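PDB 6C62: biuret hydrolase from Pseudomonas sp., which hydrolyses 1-carboxybiuret to urea-1,3-dicarboxylate and ammonia, a step in the bacterial breakdown of the herbicide atrazine. Local coordinates for residues S169-S174 with S205-G210; L255-L260 with W364-A369. One frame throughout, in Å; residues are numbered along the deposited sequence.

Contact 1. Residues S169-S174 with S205-G210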
loop_
_atom_site.group_PDB
_atom_site.type_symbol
_atom_site.label_atom_id
_atom_site.label_comp_id
_atom_site.label_asym_id
_atom_site.label_seq_id
_atom_site.Cartn_x
_atom_site.Cartn_y
_atom_site.Cartn_z
ATOM N N SER A 169 16.693 -11.511 10.004
ATOM C CA SER A 169 15.508 -10.782 9.612
ATOM C C SER A 169 14.505 -10.872 10.721
ATOM O O SER A 169 14.525 -11.795 11.546
ATOM C CB SER A 169 14.913 -11.249 8.265
ATOM O OG SER A 169 14.154 -12.439 8.360
ATOM N N ASP A 170 13.637 -9.867 10.757
ATOM C CA ASP A 170 12.604 -9.731 11.765
ATOM C C ASP A 170 11.346 -9.108 11.137
ATOM O O ASP A 170 11.331 -7.936 10.747
ATOM C CB ASP A 170 13.141 -8.863 12.956
ATOM C CG ASP A 170 12.199 -8.896 14.193
ATOM O OD1 ASP A 170 10.979 -8.738 14.011
ATOM O OD2 ASP A 170 12.692 -9.052 15.346
ATOM N N THR A 171 10.298 -9.907 11.029
ATOM C CA THR A 171 9.043 -9.432 10.529
ATOM C C THR A 171 8.098 -9.216 11.695
ATOM O O THR A 171 7.602 -8.090 11.885
ATOM C CB THR A 171 8.499 -10.441 9.508
ATOM O OG1 THR A 171 9.449 -10.572 8.483
ATOM C CG2 THR A 171 7.216 -9.945 8.862
ATOM N N ASN A 172 7.901 -10.262 12.480
ATOM C CA ASN A 172 7.047 -10.256 13.659
ATOM C C ASN A 172 7.801 -10.682 14.926
ATOM O O ASN A 172 7.168 -10.980 15.946
ATOM C CB ASN A 172 5.923 -11.237 13.411
ATOM C CG ASN A 172 5.017 -10.802 12.246
ATOM O OD1 ASN A 172 4.477 -9.691 12.261
ATOM N ND2 ASN A 172 4.871 -11.678 11.230
ATOM N N GLY A 173 9.125 -10.721 14.865
ATOM C CA GLY A 173 9.951 -11.111 16.001
ATOM C C GLY A 173 11.228 -11.845 15.726
ATOM O O GLY A 173 11.968 -12.126 16.650
ATOM N N SER A 174 11.543 -12.136 14.509
ATOM C CA SER A 174 12.576 -13.107 14.203
ATOM C C SER A 174 14.046 -12.748 14.426
ATOM O O SER A 174 14.901 -13.611 14.199
ATOM C CB SER A 174 12.351 -13.626 12.771
ATOM O OG SER A 174 11.254 -14.529 12.822
ATOM N N SER A 205 5.253 -5.814 3.352
ATOM C CA SER A 205 4.752 -4.734 4.210
ATOM C C SER A 205 5.396 -4.676 5.624
ATOM O O SER A 205 5.162 -3.707 6.377
ATOM C CB SER A 205 3.220 -4.874 4.401
ATOM O OG SER A 205 2.441 -4.561 3.247
ATOM N N ILE A 206 6.124 -5.725 6.049
ATOM C CA ILE A 206 6.611 -5.770 7.436
ATOM C C ILE A 206 8.046 -6.225 7.643
ATOM O O ILE A 206 8.605 -5.996 8.718
ATOM C CB ILE A 206 5.649 -6.621 8.341
ATOM C CG1 ILE A 206 4.147 -6.345 8.080
ATOM C CG2 ILE A 206 5.899 -6.337 9.806
ATOM C CD1 ILE A 206 3.233 -7.271 8.862
ATOM N N ASP A 207 8.708 -6.840 6.662
ATOM C CA ASP A 207 10.080 -7.357 6.878
ATOM C C ASP A 207 11.066 -6.285 7.250
ATOM O O ASP A 207 11.119 -5.251 6.578
ATOM C CB ASP A 207 10.689 -8.045 5.630
ATOM C CG ASP A 207 9.962 -9.298 5.180
ATOM O OD1 ASP A 207 9.255 -9.927 5.968
ATOM O OD2 ASP A 207 10.153 -9.629 3.939
ATOM N N HIS A 208 11.887 -6.553 8.264
ATOM C CA HIS A 208 13.026 -5.725 8.659
ATOM C C HIS A 208 14.300 -6.603 8.646
ATOM O O HIS A 208 14.231 -7.808 8.898
ATOM C CB HIS A 208 12.928 -5.290 10.122
ATOM C CG HIS A 208 11.727 -4.501 10.513
ATOM N ND1 HIS A 208 10.469 -5.047 10.673
ATOM C CD2 HIS A 208 11.654 -3.242 11.005
ATOM C CE1 HIS A 208 9.649 -4.117 11.154
ATOM N NE2 HIS A 208 10.349 -3.013 11.374
ATOM N N LEU A 209 15.470 -6.006 8.418
ATOM C CA LEU A 209 16.747 -6.712 8.494
ATOM C C LEU A 209 17.608 -6.031 9.516
ATOM O O LEU A 209 17.504 -4.820 9.728
ATOM C CB LEU A 209 17.477 -6.680 7.175
ATOM C CG LEU A 209 16.702 -7.268 5.963
ATOM C CD1 LEU A 209 17.561 -7.046 4.748
ATOM C CD2 LEU A 209 16.431 -8.762 6.211
ATOM N N GLY A 210 18.478 -6.806 10.147
ATOM C CA GLY A 210 19.336 -6.246 11.199
ATOM C C GLY A 210 20.338 -7.218 11.796
ATOM O O GLY A 210 20.332 -8.432 11.482
#
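D170 and H208 pair as antiparallel, hydrogen-bonded neighbours in the central mixed sheet of the amidase fold, where strand 165-170 runs into the loop carrying S174, the acyl-ester nucleophile by similarity. Backbone bonds come first: D170 N to H208 O at 2.8 Å is nearly straight (166°), while H208 N returns to D170 O at 2.9 Å. The same D170 O lies near the plane of the H208 ring, at its edge, and takes a weak, bent bond from H208 ND1 (3.0 Å), so two donors of one residue converge on it. Apolar contacts flank this pair. L209 CD2 reaches S169 CB at 3.6 Å in the adjacent non-hydrogen-bonded pair; S169 OG itself turns to K74, of the predicted charge relay. T171 CG2 butts across I206 CB. D170 also reaches the turn: OD2 forms a salt bridge with R176, and OD1 takes a weak bond from G173 N. Beyond the strand end, T171 runs alongside D207. With OG1 beside its own backbone N (chi1 -59°), T171 donates to the anti side of D207 OD1, 27° out of the carboxylate plane, at 2.6 Å.

Contact 2. Residues L255-L260 with W364-A369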
loop_
_atom_site.group_PDB
_atom_site.type_symbol
_atom_site.label_atom_id
_atom_site.label_comp_id
_atom_site.label_asym_id
_atom_site.label_seq_id
_atom_site.Cartn_x
_atom_site.Cartn_y
_atom_site.Cartn_z
ATOM N N LEU A 255 16.017 11.204 29.921
ATOM C CA LEU A 255 15.081 10.476 29.093
ATOM C C LEU A 255 13.891 10.022 29.881
ATOM O O LEU A 255 13.990 9.692 31.034
ATOM C CB LEU A 255 15.757 9.292 28.411
ATOM C CG LEU A 255 16.904 9.600 27.449
ATOM C CD1 LEU A 255 17.387 8.276 26.887
ATOM C CD2 LEU A 255 16.569 10.557 26.303
ATOM N N ARG A 256 12.739 9.982 29.234
ATOM C CA ARG A 256 11.527 9.449 29.831
ATOM C C ARG A 256 11.387 7.951 29.467
ATOM O O ARG A 256 11.242 7.588 28.286
ATOM C CB ARG A 256 10.313 10.299 29.428
ATOM C CG ARG A 256 9.342 10.422 30.630
ATOM C CD ARG A 256 8.025 11.182 30.374
ATOM N NE ARG A 256 6.998 10.731 31.341
ATOM C CZ ARG A 256 5.678 10.688 31.146
ATOM N NH1 ARG A 256 5.125 11.081 30.005
ATOM N NH2 ARG A 256 4.892 10.261 32.133
ATOM N N ILE A 257 11.530 7.085 30.466
ATOM C CA ILE A 257 11.571 5.635 30.216
ATOM C C ILE A 257 10.434 4.995 30.969
ATOM O O ILE A 257 10.277 5.211 32.154
ATOM C CB ILE A 257 12.942 5.013 30.605
ATOM C CG1 ILE A 257 14.101 5.862 30.045
ATOM C CG2 ILE A 257 13.051 3.527 30.175
ATOM C CD1 ILE A 257 15.470 5.207 30.099
ATOM N N GLY A 258 9.625 4.211 30.282
ATOM C CA GLY A 258 8.519 3.510 30.876
ATOM C C GLY A 258 8.511 2.019 30.663
ATOM O O GLY A 258 9.220 1.487 29.797
ATOM N N VAL A 259 7.697 1.347 31.467
ATOM C CA VAL A 259 7.520 -0.092 31.418
ATOM C C VAL A 259 6.131 -0.410 30.876
ATOM O O VAL A 259 5.132 0.101 31.406
ATOM C CB VAL A 259 7.627 -0.707 32.838
ATOM C CG1 VAL A 259 7.477 -2.200 32.812
ATOM C CG2 VAL A 259 8.937 -0.379 33.473
ATOM N N LEU A 260 6.045 -1.245 29.829
ATOM C CA LEU A 260 4.751 -1.552 29.219
ATOM C C LEU A 260 3.960 -2.481 30.107
ATOM O O LEU A 260 4.518 -3.393 30.652
ATOM C CB LEU A 260 4.881 -2.158 27.822
ATOM C CG LEU A 260 5.486 -1.247 26.758
ATOM C CD1 LEU A 260 5.490 -1.953 25.421
ATOM C CD2 LEU A 260 4.684 0.048 26.662
ATOM N N TRP A 364 7.195 9.664 25.564
ATOM C CA TRP A 364 8.136 8.663 26.076
ATOM C C TRP A 364 9.307 8.596 25.123
ATOM O O TRP A 364 9.106 8.754 23.899
ATOM C CB TRP A 364 7.472 7.296 26.226
ATOM C CG TRP A 364 6.386 7.315 27.198
ATOM C CD1 TRP A 364 5.047 7.438 26.945
ATOM C CD2 TRP A 364 6.511 7.295 28.622
ATOM N NE1 TRP A 364 4.325 7.471 28.136
ATOM C CE2 TRP A 364 5.210 7.387 29.168
ATOM C CE3 TRP A 364 7.612 7.182 29.502
ATOM C CZ2 TRP A 364 4.969 7.368 30.551
ATOM C CZ3 TRP A 364 7.382 7.151 30.868
ATOM C CH2 TRP A 364 6.088 7.259 31.383
ATOM N N ASP A 365 10.516 8.388 25.680
ATOM C CA ASP A 365 11.721 8.191 24.863
ATOM C C ASP A 365 12.007 6.693 24.618
ATOM O O ASP A 365 12.316 6.302 23.484
ATOM C CB ASP A 365 12.913 8.880 25.496
ATOM C CG ASP A 365 12.678 10.391 25.626
ATOM O OD1 ASP A 365 12.544 10.994 24.558
ATOM O OD2 ASP A 365 12.504 10.952 26.775
ATOM N N ILE A 366 11.891 5.891 25.678
ATOM C CA ILE A 366 12.120 4.435 25.610
ATOM C C ILE A 366 11.020 3.717 26.395
ATOM O O ILE A 366 10.623 4.191 27.489
ATOM C CB ILE A 366 13.509 4.089 26.162
ATOM C CG1 ILE A 366 14.596 4.627 25.287
ATOM C CG2 ILE A 366 13.736 2.595 26.227
ATOM C CD1 ILE A 366 15.752 5.077 26.089
ATOM N N LEU A 367 10.534 2.604 25.861
ATOM C CA LEU A 367 9.586 1.737 26.560
ATOM C C LEU A 367 10.157 0.339 26.639
ATOM O O LEU A 367 10.793 -0.118 25.683
ATOM C CB LEU A 367 8.209 1.738 25.894
ATOM C CG LEU A 367 7.542 3.142 25.883
ATOM C CD1 LEU A 367 6.346 3.190 24.951
ATOM C CD2 LEU A 367 7.071 3.512 27.287
ATOM N N ILE A 368 9.932 -0.338 27.773
ATOM C CA ILE A 368 10.523 -1.632 28.044
ATOM C C ILE A 368 9.473 -2.739 28.091
ATOM O O ILE A 368 8.434 -2.632 28.753
ATOM C CB ILE A 368 11.198 -1.627 29.425
ATOM C CG1 ILE A 368 12.197 -0.495 29.522
ATOM C CG2 ILE A 368 11.920 -2.955 29.649
ATOM C CD1 ILE A 368 12.678 -0.353 30.962
ATOM N N ALA A 369 9.777 -3.833 27.435
ATOM C CA ALA A 369 8.962 -5.033 27.482
ATOM C C ALA A 369 9.821 -6.271 27.427
ATOM O O ALA A 369 10.979 -6.197 27.053
ATOM C CB ALA A 369 8.006 -5.015 26.289
HETATM O O HOH W 1 6.902 -4.774 30.164
#
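I257 and I366 run alongside each other on one face of a parallel strand pair in the mixed amidase sheet. Their CD1 atoms are 4.0 Å apart; L255 CD1 closes on I366 CD1 from just before the strand, and I257 CG2 meets I368 CD1. Helix 270-283 covers this face over V259 and I368. Across the sheet, L260 CD2 packs on L367 CD1, the side chains roughly perpendicular. The lack of a side chain at G258 matters: a CB would sit a tight 3.1 Å from both W364 CZ3 and L367 CD2. Between the faces, G258 N binds I366 O at 3.0 Å and G258 O receives I368 N, before L260 N donates to I368 O; a water bridges L260 O and I368 O. The indole of W364 is sandwiched, L367 CD2 over one face and the R256 guanidinium over the other, guanidinium and indole planes 21° apart, R256 CZ 3.6 Å from the centroid of the W364 six-membered ring. R256, extended from CG to NE, passes over the ring face, with CD in CH-pi contact, its NH2 held by E287 and NH1 by D363 O. With an alanine in place of W364, the guanidinium would probably keep E287 and D363 but lose its stacking partner, and L367 CD2 its indole neighbour. At the polar edge R256 O accepts both D365 N and I366 N, and R256 N gives a straight bond (175°) to the anti lone pair of D365 OD2 at 2.7 Å.

In the fold
From the N terminus, the chain lays down strands 38-41, 70-74 and 113-118 before strand 165-170 enters contact 1. That contact closes a short loop of 30 residues, which holds helix 176-182 and strand 185-188. Only afterwards does strand 257-260 open contact 2, whose 103 intervening residues are mostly helical and return as strand 366-370. The two loops therefore follow in series, neither nesting nor crossing. Both contacts lie in one mixed sheet: contact 1 near its middle, holding the probable nucleophile S174, contact 2 toward the 288-289 edge and away from the predicted catalytic residues. Strands 185-188, 411-416 and 426-432 lie between them; the centres of the two contacts are about 22 Å apart.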